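Local coordinates for protein putative branched-chain amino acid aminotransferase IlvE (Streptococcus mutans, PDB 4DQN) that probably catalyses the reversible transfer of the amino group between leucine, isoleucine or valine and 2-oxoglutarate, using pyridoxal 5'-phosphate as cofactor, at residues H19-R24 with E115-P120; I26-Y29 with W34-G37; S50-A53 with G57-A60; L76-M81 with K253-Y258; R85-A90 with V98-F103. One frame throughout, in Å; residues are numbered along the deposited sequence.

Contact 1: H19-R24 with E115-P120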
# COMPACT_ATOMS: atom_id res chain seq x y z
N HIS A 19 -7.00 17.89 -12.74
CA HIS A 19 -6.72 19.19 -13.35
C HIS A 19 -5.80 19.91 -12.39
O HIS A 19 -5.95 19.78 -11.17
CB HIS A 19 -8.01 20.02 -13.50
CG HIS A 19 -9.07 19.34 -14.31
ND1 HIS A 19 -9.45 19.79 -15.56
CD2 HIS A 19 -9.83 18.25 -14.06
CE1 HIS A 19 -10.40 19.00 -16.04
NE2 HIS A 19 -10.64 18.06 -15.15
N LYS A 20 -4.84 20.66 -12.91
CA LYS A 20 -3.97 21.48 -12.07
C LYS A 20 -4.57 22.87 -11.87
O LYS A 20 -4.47 23.73 -12.74
CB LYS A 20 -2.58 21.59 -12.70
CG LYS A 20 -1.57 22.33 -11.83
CD LYS A 20 -0.23 22.43 -12.57
CE LYS A 20 0.59 23.59 -12.03
NZ LYS A 20 1.46 24.18 -13.09
N LEU A 21 -5.18 23.09 -10.71
CA LEU A 21 -5.81 24.37 -10.39
C LEU A 21 -4.79 25.35 -9.79
O LEU A 21 -3.72 24.92 -9.36
CB LEU A 21 -7.01 24.15 -9.45
CG LEU A 21 -8.39 24.03 -10.12
CD1 LEU A 21 -8.36 23.04 -11.25
CD2 LEU A 21 -9.48 23.64 -9.12
N PRO A 22 -5.10 26.66 -9.79
CA PRO A 22 -4.09 27.62 -9.30
C PRO A 22 -3.58 27.41 -7.87
O PRO A 22 -2.38 27.60 -7.65
CB PRO A 22 -4.82 28.96 -9.40
CG PRO A 22 -5.81 28.77 -10.49
CD PRO A 22 -6.26 27.33 -10.38
N PHE A 23 -4.44 27.03 -6.91
CA PHE A 23 -4.00 26.95 -5.51
C PHE A 23 -4.32 25.61 -4.85
O PHE A 23 -5.37 25.03 -5.12
CB PHE A 23 -4.65 28.07 -4.69
CG PHE A 23 -4.30 29.44 -5.18
CD1 PHE A 23 -3.06 30.00 -4.86
CD2 PHE A 23 -5.18 30.15 -5.98
CE1 PHE A 23 -2.72 31.26 -5.33
CE2 PHE A 23 -4.85 31.41 -6.45
CZ PHE A 23 -3.62 31.96 -6.13
N ARG A 24 -3.40 25.11 -4.02
CA ARG A 24 -3.69 23.99 -3.11
C ARG A 24 -3.29 24.42 -1.74
O ARG A 24 -2.42 25.29 -1.59
CB ARG A 24 -2.84 22.75 -3.35
CG ARG A 24 -2.72 22.24 -4.71
CD ARG A 24 -1.34 22.52 -5.25
NE ARG A 24 -1.44 23.70 -6.06
CZ ARG A 24 -2.07 23.74 -7.22
NH1 ARG A 24 -2.63 22.65 -7.74
NH2 ARG A 24 -2.10 24.89 -7.86
N GLU A 115 -12.67 29.24 -6.33
CA GLU A 115 -14.14 29.21 -6.41
C GLU A 115 -14.67 29.32 -7.83
O GLU A 115 -15.77 28.83 -8.14
CB GLU A 115 -14.79 30.27 -5.51
CG GLU A 115 -16.26 29.96 -5.20
CD GLU A 115 -16.85 30.73 -4.02
OE1 GLU A 115 -16.25 30.72 -2.92
OE2 GLU A 115 -17.94 31.32 -4.19
N GLU A 116 -13.89 29.92 -8.71
CA GLU A 116 -14.34 30.08 -10.08
C GLU A 116 -14.31 28.74 -10.81
O GLU A 116 -14.84 28.61 -11.92
CB GLU A 116 -13.53 31.17 -10.79
CG GLU A 116 -12.06 30.82 -11.07
CD GLU A 116 -11.12 30.92 -9.85
OE1 GLU A 116 -11.58 31.08 -8.70
OE2 GLU A 116 -9.89 30.83 -10.06
N TYR A 117 -13.71 27.72 -10.19
CA TYR A 117 -13.71 26.38 -10.79
C TYR A 117 -14.83 25.48 -10.27
O TYR A 117 -15.02 24.36 -10.74
CB TYR A 117 -12.35 25.68 -10.60
CG TYR A 117 -11.23 26.31 -11.38
CD1 TYR A 117 -10.49 27.35 -10.84
CD2 TYR A 117 -10.93 25.88 -12.66
CE1 TYR A 117 -9.48 27.95 -11.55
CE2 TYR A 117 -9.91 26.47 -13.38
CZ TYR A 117 -9.19 27.50 -12.81
OH TYR A 117 -8.17 28.10 -13.51
N VAL A 118 -15.57 25.96 -9.27
CA VAL A 118 -16.75 25.24 -8.83
C VAL A 118 -17.81 25.41 -9.93
O VAL A 118 -18.25 26.53 -10.19
CB VAL A 118 -17.28 25.78 -7.48
CG1 VAL A 118 -18.45 24.94 -6.99
CG2 VAL A 118 -16.17 25.76 -6.43
N PRO A 119 -18.18 24.30 -10.60
CA PRO A 119 -19.06 24.35 -11.78
C PRO A 119 -20.39 25.05 -11.49
O PRO A 119 -20.82 25.08 -10.33
CB PRO A 119 -19.30 22.88 -12.10
CG PRO A 119 -18.02 22.20 -11.60
CD PRO A 119 -17.76 22.92 -10.30
N PRO A 120 -21.03 25.61 -12.53
CA PRO A 120 -22.31 26.30 -12.36
C PRO A 120 -23.43 25.34 -11.96
O PRO A 120 -23.41 24.17 -12.35
CB PRO A 120 -22.60 26.86 -13.76
CG PRO A 120 -21.28 26.90 -14.45
CD PRO A 120 -20.52 25.72 -13.91
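The Y117 ring takes nearly all of this contact, with L21 over one face and P22 farther out toward the hydroxyl end. The CH-pi part belongs to L21: its CG stands 3.9 Å from the centroid of the Y117 ring, only 14° off the ring normal. The remaining contacts are apolar. The leucine and tyrosine side chains run past each other in opposite directions, which brings L21 CD2 back to 3.8 Å from Y117 CB, at the root of the ring. P22 comes from the opposite direction to the tyrosine, its CD oblique to the ring and 3.5 Å from Y117 CE1. Y117 reaches this far because its CG is anti to the carbonyl carbon (chi1 -68°), which sends the ring out from the 3-10 turn 115-117 toward the N-terminal segment. That turn is tied off by a backbone bond from V118 N to E115 O, 3.1 Å. L127 touches both L21 and Y117, and F23 O takes a hydrogen bond from N114 ND2. The arrangement is loop-on-loop packing in the N-terminal alpha/beta domain of a class IV aminotransferase, where the lead-in to strand 24-30 lies against the connection from helix 100-113 to strand 126-136.

Contact 2: I26-Y29 with W34-G37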
# COMPACT_ATOMS: atom_id res chain seq x y z
N ILE A 26 -1.36 23.33 1.76
CA ILE A 26 -0.31 22.41 2.21
C ILE A 26 0.12 22.78 3.63
O ILE A 26 0.23 23.95 3.98
CB ILE A 26 0.91 22.38 1.24
CG1 ILE A 26 1.84 21.21 1.56
CG2 ILE A 26 1.69 23.71 1.29
CD1 ILE A 26 2.87 20.91 0.45
N SER A 27 0.35 21.75 4.45
CA SER A 27 0.75 21.94 5.83
C SER A 27 1.77 20.85 6.13
O SER A 27 1.62 19.72 5.67
CB SER A 27 -0.46 21.81 6.77
OG SER A 27 -0.10 22.00 8.13
N TYR A 28 2.80 21.21 6.89
CA TYR A 28 3.87 20.28 7.21
C TYR A 28 3.84 19.93 8.69
O TYR A 28 3.60 20.80 9.54
CB TYR A 28 5.25 20.89 6.86
CG TYR A 28 5.46 21.13 5.37
CD1 TYR A 28 4.95 22.26 4.74
CD2 TYR A 28 6.20 20.23 4.61
CE1 TYR A 28 5.16 22.48 3.38
CE2 TYR A 28 6.42 20.45 3.24
CZ TYR A 28 5.89 21.58 2.65
OH TYR A 28 6.09 21.81 1.30
N TYR A 29 4.08 18.66 9.00
CA TYR A 29 4.19 18.22 10.39
C TYR A 29 5.67 17.94 10.67
O TYR A 29 6.30 17.15 9.98
CB TYR A 29 3.35 16.96 10.60
CG TYR A 29 3.29 16.40 12.00
CD1 TYR A 29 4.29 15.56 12.49
CD2 TYR A 29 2.20 16.66 12.82
CE1 TYR A 29 4.21 15.03 13.77
CE2 TYR A 29 2.11 16.12 14.11
CZ TYR A 29 3.13 15.31 14.57
OH TYR A 29 3.05 14.76 15.83
N TRP A 34 1.79 20.15 13.66
CA TRP A 34 1.43 20.69 12.34
C TRP A 34 1.70 22.19 12.32
O TRP A 34 1.43 22.88 13.30
CB TRP A 34 -0.08 20.51 12.06
CG TRP A 34 -0.47 19.10 11.78
CD1 TRP A 34 -1.17 18.27 12.61
CD2 TRP A 34 -0.17 18.35 10.60
NE1 TRP A 34 -1.34 17.04 12.01
CE2 TRP A 34 -0.73 17.06 10.78
CE3 TRP A 34 0.49 18.64 9.41
CZ2 TRP A 34 -0.62 16.07 9.80
CZ3 TRP A 34 0.60 17.64 8.44
CH2 TRP A 34 0.05 16.38 8.64
N ASP A 35 2.21 22.71 11.20
CA ASP A 35 2.21 24.16 11.01
C ASP A 35 0.77 24.60 10.71
O ASP A 35 -0.13 23.75 10.65
CB ASP A 35 3.21 24.62 9.94
CG ASP A 35 2.86 24.15 8.53
OD1 ASP A 35 3.80 24.02 7.72
OD2 ASP A 35 1.67 23.94 8.19
N ASP A 36 0.56 25.90 10.53
CA ASP A 36 -0.79 26.43 10.33
C ASP A 36 -1.34 26.17 8.94
O ASP A 36 -2.53 26.37 8.70
CB ASP A 36 -0.82 27.95 10.56
CG ASP A 36 -0.51 28.33 11.99
OD1 ASP A 36 -0.51 27.44 12.88
OD2 ASP A 36 -0.27 29.54 12.24
N GLY A 37 -0.49 25.77 8.01
CA GLY A 37 -0.92 25.56 6.64
C GLY A 37 -0.86 26.83 5.81
O GLY A 37 -0.95 27.94 6.36
O HOH W 1 2.67 25.19 4.91
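One carboxylate, that of D35, takes bonds from S27 OG and Y28 N across the contact and from G37 N of its own segment, so that it also holds its own chain in a turn. D35 OD2 is gripped from opposite faces of the carboxylate plane, by S27 OG at 2.6 Å and by G37 N at 2.8 Å; the latter bond makes an Asx turn. D35 OD1 accepts from Y28 N at 3.1 Å, again from above the plane, and Y28 N has a weak second bond to OD2. CG of D35 sits between its backbone N and carbonyl carbon (chi1 66°), which folds the carboxylate back onto strand 24-30. A water bridges I26 O and D35 OD1. The setting is the beta hairpin of strands 24-30 and 33-40, strand 33-40 being an outermost strand of the antiparallel sheet within this chain; Y29 and W34 form a non-hydrogen-bonded pair in it. Beside that pair, D35 N donates to Y28 O at 2.9 Å, nearly straight. Y29 and W34 make a T-shaped stack, the tyrosine edge toward the indole face, with ring planes at 72°. Y29 CB adds a CH-pi contact, 3.6 Å from the centroid of the W34 six-membered ring. The indole NE1 is bonded to Q97 O. G37 CA makes a CA-H...O contact of 3.3 Å with I26 O.

Contact 3: S50-A53 with G57-A60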
# COMPACT_ATOMS: atom_id res chain seq x y z
N SER A 50 13.74 8.98 0.27
CA SER A 50 13.55 7.96 1.29
C SER A 50 12.25 8.11 2.06
O SER A 50 12.12 7.56 3.17
CB SER A 50 14.72 8.01 2.27
OG SER A 50 14.76 6.80 2.99
N SER A 51 11.28 8.84 1.49
CA SER A 51 9.98 9.07 2.15
C SER A 51 9.20 7.77 2.37
O SER A 51 8.97 7.04 1.41
CB SER A 51 9.10 10.01 1.31
OG SER A 51 9.65 11.32 1.21
N PRO A 52 8.76 7.51 3.61
CA PRO A 52 7.93 6.33 3.89
C PRO A 52 6.66 6.22 3.04
O PRO A 52 6.19 5.11 2.84
CB PRO A 52 7.54 6.51 5.37
CG PRO A 52 8.75 7.23 5.95
CD PRO A 52 9.13 8.22 4.85
N ALA A 53 6.12 7.33 2.54
CA ALA A 53 4.95 7.23 1.66
C ALA A 53 5.30 6.44 0.40
O ALA A 53 4.43 5.78 -0.18
CB ALA A 53 4.41 8.61 1.31
N GLY A 57 4.42 2.57 2.00
CA GLY A 57 3.00 2.84 1.81
C GLY A 57 2.36 3.69 2.89
O GLY A 57 1.16 3.57 3.18
N GLN A 58 3.15 4.56 3.52
CA GLN A 58 2.58 5.34 4.62
C GLN A 58 1.90 6.56 4.03
O GLN A 58 2.49 7.66 3.95
CB GLN A 58 3.62 5.71 5.68
CG GLN A 58 2.98 6.03 7.03
CD GLN A 58 3.97 6.60 8.04
OE1 GLN A 58 5.05 7.08 7.67
NE2 GLN A 58 3.59 6.57 9.32
N GLU A 59 0.66 6.36 3.60
CA GLU A 59 -0.08 7.37 2.84
C GLU A 59 -1.57 7.12 2.98
O GLU A 59 -2.01 5.97 3.17
CB GLU A 59 0.32 7.29 1.37
CG GLU A 59 0.01 5.93 0.75
CD GLU A 59 0.51 5.77 -0.66
OE1 GLU A 59 -0.21 5.18 -1.49
OE2 GLU A 59 1.64 6.23 -0.94
N ALA A 60 -2.35 8.20 2.90
CA ALA A 60 -3.80 8.11 3.02
C ALA A 60 -4.41 9.27 2.28
O ALA A 60 -3.78 10.32 2.10
CB ALA A 60 -4.21 8.15 4.48
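The flat amide of Q58 lies alongside P52, the two side chains pointing the same way, so that Q58 OE1 comes 3.4 Å from P52 CB. CG of Q58 is anti to its backbone N (chi1 -158°) and the chain beyond is extended, which carries the amide past the proline. Its polar end is satisfied elsewhere: OE1 accepts from A145 N, and NE2 donates to L93 O. The other flat group, the E59 carboxylate, brings OE2 to 2.9 Å from A53 O; both atoms are acceptors, so this is not a hydrogen bond as modelled. The same OE2 lies near E59 OE2 of the second subunit, two like charges close together, while E59 OE1 takes a weak hydrogen bond from G57 N of that subunit.

The bond across the segments joins backbones. Q58 N donates to P52 O at 3.2 Å, almost straight at 173°, though the donor stands 44° above the carbonyl plane. A53 CA makes a CH...O contact with Q58 O at 3.4 Å, and Q58 itself is the centre of an inverse gamma turn. G57, with its positive phi, turns the chain between the short helix 52-55 and strand 59-68. Strand 126-136 lies alongside, with the backbones of A53 and Q58 both bonded to G135; A60 packs on L86 and T89 of helix 79-92, and A53 touches L54 of the second subunit.

Contact 4: L76-M81 with K253-Y258; sequences LFRPNM and KYSLLY
S255 meets the side chains of F77 and R78 with its hydroxyl, while M81 and Y254 touch farther along. The polar link is slight: R78 NE gives S255 OG a weak hydrogen bond, 3.1 Å long and bent to 122° at the hydrogen. The hydroxyl lies near the plane of the guanidinium, at its edge. R78 bends at chi3 (94°), turning NE toward the helix; the stronger bond of S255 OG runs to V251 O, one turn back in helix 251-262.

Among the van der Waals contacts, S255 OG lies 3.6 Å from F77 CZ, oblique to the phenyl ring. Within segment 76-81, R78 CG lies 3.9 Å above the F77 ring plane, over its centre. M81 crosses Y254 at about a right angle, its methyl CE 4.0 Å from Y254 CD2; bends at chi2 and chi3 carry that methyl across.

W339 makes a cation-pi contact with R78, and its ring also meets those of F77 and Y258. The contact thus joins the turn between strand 74-77 and helix 79-92 to helix 251-262, with L325 of helix 316-329 packing on both F77 and S255.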
# COMPACT_ATOMS: atom_id res chain seq x y z
N LEU A 76 -19.93 22.56 1.30
CA LEU A 76 -19.38 21.22 1.46
C LEU A 76 -20.45 20.35 2.09
O LEU A 76 -21.39 20.86 2.71
CB LEU A 76 -18.16 21.26 2.39
CG LEU A 76 -16.95 22.01 1.84
CD1 LEU A 76 -15.88 22.12 2.92
CD2 LEU A 76 -16.40 21.30 0.59
N PHE A 77 -20.30 19.04 1.91
CA PHE A 77 -21.27 18.06 2.40
C PHE A 77 -20.59 17.10 3.38
O PHE A 77 -19.77 16.26 2.97
CB PHE A 77 -21.87 17.30 1.21
CG PHE A 77 -22.77 16.16 1.59
CD1 PHE A 77 -24.09 16.40 1.99
CD2 PHE A 77 -22.32 14.84 1.54
CE1 PHE A 77 -24.93 15.35 2.34
CE2 PHE A 77 -23.15 13.79 1.90
CZ PHE A 77 -24.46 14.04 2.30
N ARG A 78 -20.94 17.24 4.65
CA ARG A 78 -20.42 16.39 5.72
C ARG A 78 -18.89 16.24 5.77
O ARG A 78 -18.39 15.13 5.96
CB ARG A 78 -21.09 15.00 5.63
CG ARG A 78 -22.63 15.05 5.72
CD ARG A 78 -23.28 13.68 5.44
NE ARG A 78 -23.62 12.74 6.53
CZ ARG A 78 -23.23 12.78 7.80
NH1 ARG A 78 -22.46 13.72 8.27
NH2 ARG A 78 -23.64 11.84 8.65
N PRO A 79 -18.13 17.35 5.63
CA PRO A 79 -16.68 17.15 5.61
C PRO A 79 -16.14 16.71 6.97
O PRO A 79 -15.04 16.18 7.02
CB PRO A 79 -16.15 18.53 5.26
CG PRO A 79 -17.20 19.49 5.80
CD PRO A 79 -18.49 18.78 5.54
N ASN A 80 -16.90 16.94 8.04
CA ASN A 80 -16.54 16.40 9.36
C ASN A 80 -16.38 14.88 9.32
O ASN A 80 -15.53 14.31 10.02
CB ASN A 80 -17.58 16.77 10.42
CG ASN A 80 -18.95 16.19 10.11
OD1 ASN A 80 -19.49 16.37 9.02
ND2 ASN A 80 -19.52 15.47 11.08
N MET A 81 -17.21 14.22 8.51
CA MET A 81 -17.14 12.76 8.37
C MET A 81 -15.86 12.32 7.67
O MET A 81 -15.22 11.35 8.09
CB MET A 81 -18.36 12.22 7.62
CG MET A 81 -19.68 12.40 8.35
SD MET A 81 -19.82 11.47 9.90
CE MET A 81 -20.14 9.84 9.20
N LYS A 253 -22.52 5.98 2.09
CA LYS A 253 -23.28 4.88 2.68
C LYS A 253 -24.00 5.27 3.97
O LYS A 253 -25.18 4.95 4.15
CB LYS A 253 -22.38 3.67 2.96
CG LYS A 253 -23.02 2.72 3.97
CD LYS A 253 -22.13 1.54 4.32
CE LYS A 253 -21.10 1.88 5.38
NZ LYS A 253 -20.26 0.67 5.65
N TYR A 254 -23.30 5.97 4.86
CA TYR A 254 -23.92 6.39 6.11
C TYR A 254 -25.05 7.37 5.83
O TYR A 254 -26.11 7.30 6.46
CB TYR A 254 -22.89 6.99 7.06
CG TYR A 254 -22.00 5.94 7.67
CD1 TYR A 254 -22.54 4.72 8.08
CD2 TYR A 254 -20.64 6.14 7.81
CE1 TYR A 254 -21.75 3.74 8.63
CE2 TYR A 254 -19.83 5.16 8.36
CZ TYR A 254 -20.39 3.96 8.77
OH TYR A 254 -19.61 2.97 9.31
N SER A 255 -24.82 8.27 4.89
CA SER A 255 -25.84 9.24 4.47
C SER A 255 -27.09 8.56 3.90
O SER A 255 -28.21 8.96 4.20
CB SER A 255 -25.24 10.20 3.45
OG SER A 255 -24.16 10.92 4.03
N LEU A 256 -26.88 7.52 3.09
CA LEU A 256 -27.99 6.78 2.48
C LEU A 256 -28.75 5.98 3.53
O LEU A 256 -29.99 5.95 3.51
CB LEU A 256 -27.48 5.85 1.37
CG LEU A 256 -27.10 6.59 0.07
CD1 LEU A 256 -26.56 5.65 -0.99
CD2 LEU A 256 -28.30 7.37 -0.47
N LEU A 257 -28.02 5.35 4.44
CA LEU A 257 -28.60 4.69 5.61
C LEU A 257 -29.53 5.65 6.35
O LEU A 257 -30.66 5.30 6.71
CB LEU A 257 -27.47 4.31 6.56
CG LEU A 257 -27.16 2.86 6.95
CD1 LEU A 257 -27.92 1.84 6.14
CD2 LEU A 257 -25.66 2.62 6.87
N TYR A 258 -29.01 6.85 6.58
CA TYR A 258 -29.73 7.88 7.32
C TYR A 258 -30.98 8.30 6.57
O TYR A 258 -32.07 8.31 7.13
CB TYR A 258 -28.80 9.07 7.54
CG TYR A 258 -29.36 10.15 8.43
CD1 TYR A 258 -30.29 11.07 7.95
CD2 TYR A 258 -28.94 10.28 9.74
CE1 TYR A 258 -30.80 12.06 8.76
CE2 TYR A 258 -29.44 11.27 10.56
CZ TYR A 258 -30.36 12.16 10.06
OH TYR A 258 -30.85 13.16 10.88

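Contact 5: R85-A90 with V98-F103; sequences RLQRTA and VPTDKF
Helix 79-92 passes the start of helix 100-113 here, the CA atoms of Q87 and V98 lying 6.4 Å apart, with P99 in the N-cap position of the second helix. Q87 carries the polar part. Its NE2 donates to V98 O at 3.0 Å, nearly straight (172°), and to T100 OG1, likewise at 3.0 Å (162°). Both acceptors lie in or close to the plane of the Q87 amide, and two bonds from one nitrogen should fix the rotation of that group. A bend at chi2 (148°) carries the amide over to the other segment, where it crosses T100 at about a right angle.

The apolar part is L86 against F103: L86 CD1 lies at the edge of the phenyl ring, 3.9 Å from F103 CE2. L133 touches L86 on the sheet side, while F103 packs on P131. From the same turn of helix 79-92, R85 NE makes a salt bridge with E62, and T89 OG1 is bonded to K188 N, K188 being the predicted attachment point of pyridoxal phosphate. The arrangement is a pair of consecutive helices, 79-92 and 100-113, joined by a short loop and packed on the antiparallel sheet of the N-terminal alpha/beta domain, close to the probable cofactor site.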
# COMPACT_ATOMS: atom_id res chain seq x y z
N ARG A 85 -12.84 10.05 9.37
CA ARG A 85 -12.35 8.85 8.69
C ARG A 85 -10.84 8.92 8.44
O ARG A 85 -10.13 7.92 8.61
CB ARG A 85 -13.12 8.60 7.38
CG ARG A 85 -12.69 7.31 6.69
CD ARG A 85 -13.58 6.95 5.51
NE ARG A 85 -13.48 7.91 4.41
CZ ARG A 85 -14.17 7.82 3.27
NH1 ARG A 85 -15.04 6.83 3.09
NH2 ARG A 85 -14.01 8.73 2.31
N LEU A 86 -10.35 10.11 8.06
CA LEU A 86 -8.91 10.30 7.87
C LEU A 86 -8.16 10.15 9.19
O LEU A 86 -7.00 9.73 9.20
CB LEU A 86 -8.61 11.69 7.28
CG LEU A 86 -7.51 11.91 6.23
CD1 LEU A 86 -6.89 13.30 6.31
CD2 LEU A 86 -6.45 10.81 6.17
N GLN A 87 -8.80 10.50 10.31
CA GLN A 87 -8.16 10.36 11.61
C GLN A 87 -8.00 8.89 11.96
O GLN A 87 -6.95 8.47 12.45
CB GLN A 87 -8.95 11.10 12.70
CG GLN A 87 -8.74 12.61 12.70
CD GLN A 87 -9.97 13.38 13.16
OE1 GLN A 87 -10.90 12.80 13.73
NE2 GLN A 87 -9.98 14.68 12.91
N ARG A 88 -9.04 8.10 11.71
CA ARG A 88 -8.95 6.67 11.96
C ARG A 88 -7.94 6.01 11.01
O ARG A 88 -7.20 5.11 11.39
CB ARG A 88 -10.32 6.03 11.83
CG ARG A 88 -11.24 6.33 13.00
CD ARG A 88 -12.52 5.53 12.90
NE ARG A 88 -13.43 6.12 11.93
CZ ARG A 88 -14.26 7.13 12.22
NH1 ARG A 88 -14.28 7.64 13.44
NH2 ARG A 88 -15.05 7.62 11.28
N THR A 89 -7.91 6.48 9.76
CA THR A 89 -6.96 5.96 8.78
C THR A 89 -5.51 6.26 9.19
O THR A 89 -4.61 5.41 9.06
CB THR A 89 -7.25 6.54 7.38
OG1 THR A 89 -8.55 6.09 6.94
CG2 THR A 89 -6.24 6.07 6.39
N ALA A 90 -5.30 7.46 9.71
CA ALA A 90 -3.98 7.87 10.19
C ALA A 90 -3.52 6.99 11.35
O ALA A 90 -2.36 6.53 11.39
CB ALA A 90 -4.03 9.34 10.62
N VAL A 98 -4.90 14.72 11.51
CA VAL A 98 -5.24 16.09 11.14
C VAL A 98 -6.55 16.38 11.84
O VAL A 98 -7.56 15.72 11.57
CB VAL A 98 -5.45 16.21 9.61
CG1 VAL A 98 -5.98 17.60 9.24
CG2 VAL A 98 -4.14 15.94 8.87
N PRO A 99 -6.56 17.34 12.80
CA PRO A 99 -7.80 17.62 13.54
C PRO A 99 -8.94 18.06 12.63
O PRO A 99 -8.71 18.63 11.55
CB PRO A 99 -7.39 18.77 14.48
CG PRO A 99 -5.88 18.51 14.74
CD PRO A 99 -5.38 18.03 13.37
N THR A 100 -10.17 17.81 13.05
CA THR A 100 -11.35 18.11 12.25
C THR A 100 -11.44 19.59 11.88
O THR A 100 -11.72 19.93 10.73
CB THR A 100 -12.60 17.65 12.97
OG1 THR A 100 -12.51 16.24 13.17
CG2 THR A 100 -13.86 17.97 12.16
N ASP A 101 -11.19 20.48 12.84
CA ASP A 101 -11.26 21.90 12.50
C ASP A 101 -10.18 22.30 11.48
O ASP A 101 -10.46 23.09 10.59
CB ASP A 101 -11.28 22.81 13.74
CG ASP A 101 -10.03 22.72 14.58
OD1 ASP A 101 -9.95 23.46 15.58
OD2 ASP A 101 -9.12 21.90 14.27
N LYS A 102 -8.98 21.72 11.59
CA LYS A 102 -7.91 22.00 10.62
C LYS A 102 -8.33 21.51 9.23
O LYS A 102 -8.19 22.23 8.24
CB LYS A 102 -6.59 21.32 11.04
CG LYS A 102 -5.41 21.52 10.07
CD LYS A 102 -4.18 20.76 10.57
CE LYS A 102 -2.97 21.00 9.70
NZ LYS A 102 -2.57 22.44 9.63
N PHE A 103 -8.84 20.27 9.18
CA PHE A 103 -9.27 19.64 7.94
C PHE A 103 -10.35 20.45 7.21
O PHE A 103 -10.25 20.73 6.00
CB PHE A 103 -9.79 18.22 8.26
CG PHE A 103 -10.23 17.42 7.05
CD1 PHE A 103 -11.49 17.62 6.49
CD2 PHE A 103 -9.40 16.44 6.51
CE1 PHE A 103 -11.90 16.88 5.37
CE2 PHE A 103 -9.80 15.69 5.40
CZ PHE A 103 -11.06 15.90 4.83

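Overall arrangement
Contacts 2 and 5 are the most directly joined: K102 NZ lies 2.9 Å from S27 OG and 2.9 Å from D35 O, and V98 CG2 is 3.6 Å from W34 CZ2. Contact 5 also touches contact 3, with A60 CB 3.5 Å from T89 CG2, and contact 4, through P79 O at 3.6 Å from F103 CE1; helix 79-92 serves both contacts 4 and 5. Contact 1 adjoins contact 2 in sequence but has no other touch with it, the centres being 22 Å apart. The side chains of L86, E59 and M81, in contacts 5, 3 and 4, lie about 6, 9 and 11 Å from that of K188, the predicted cofactor lysine.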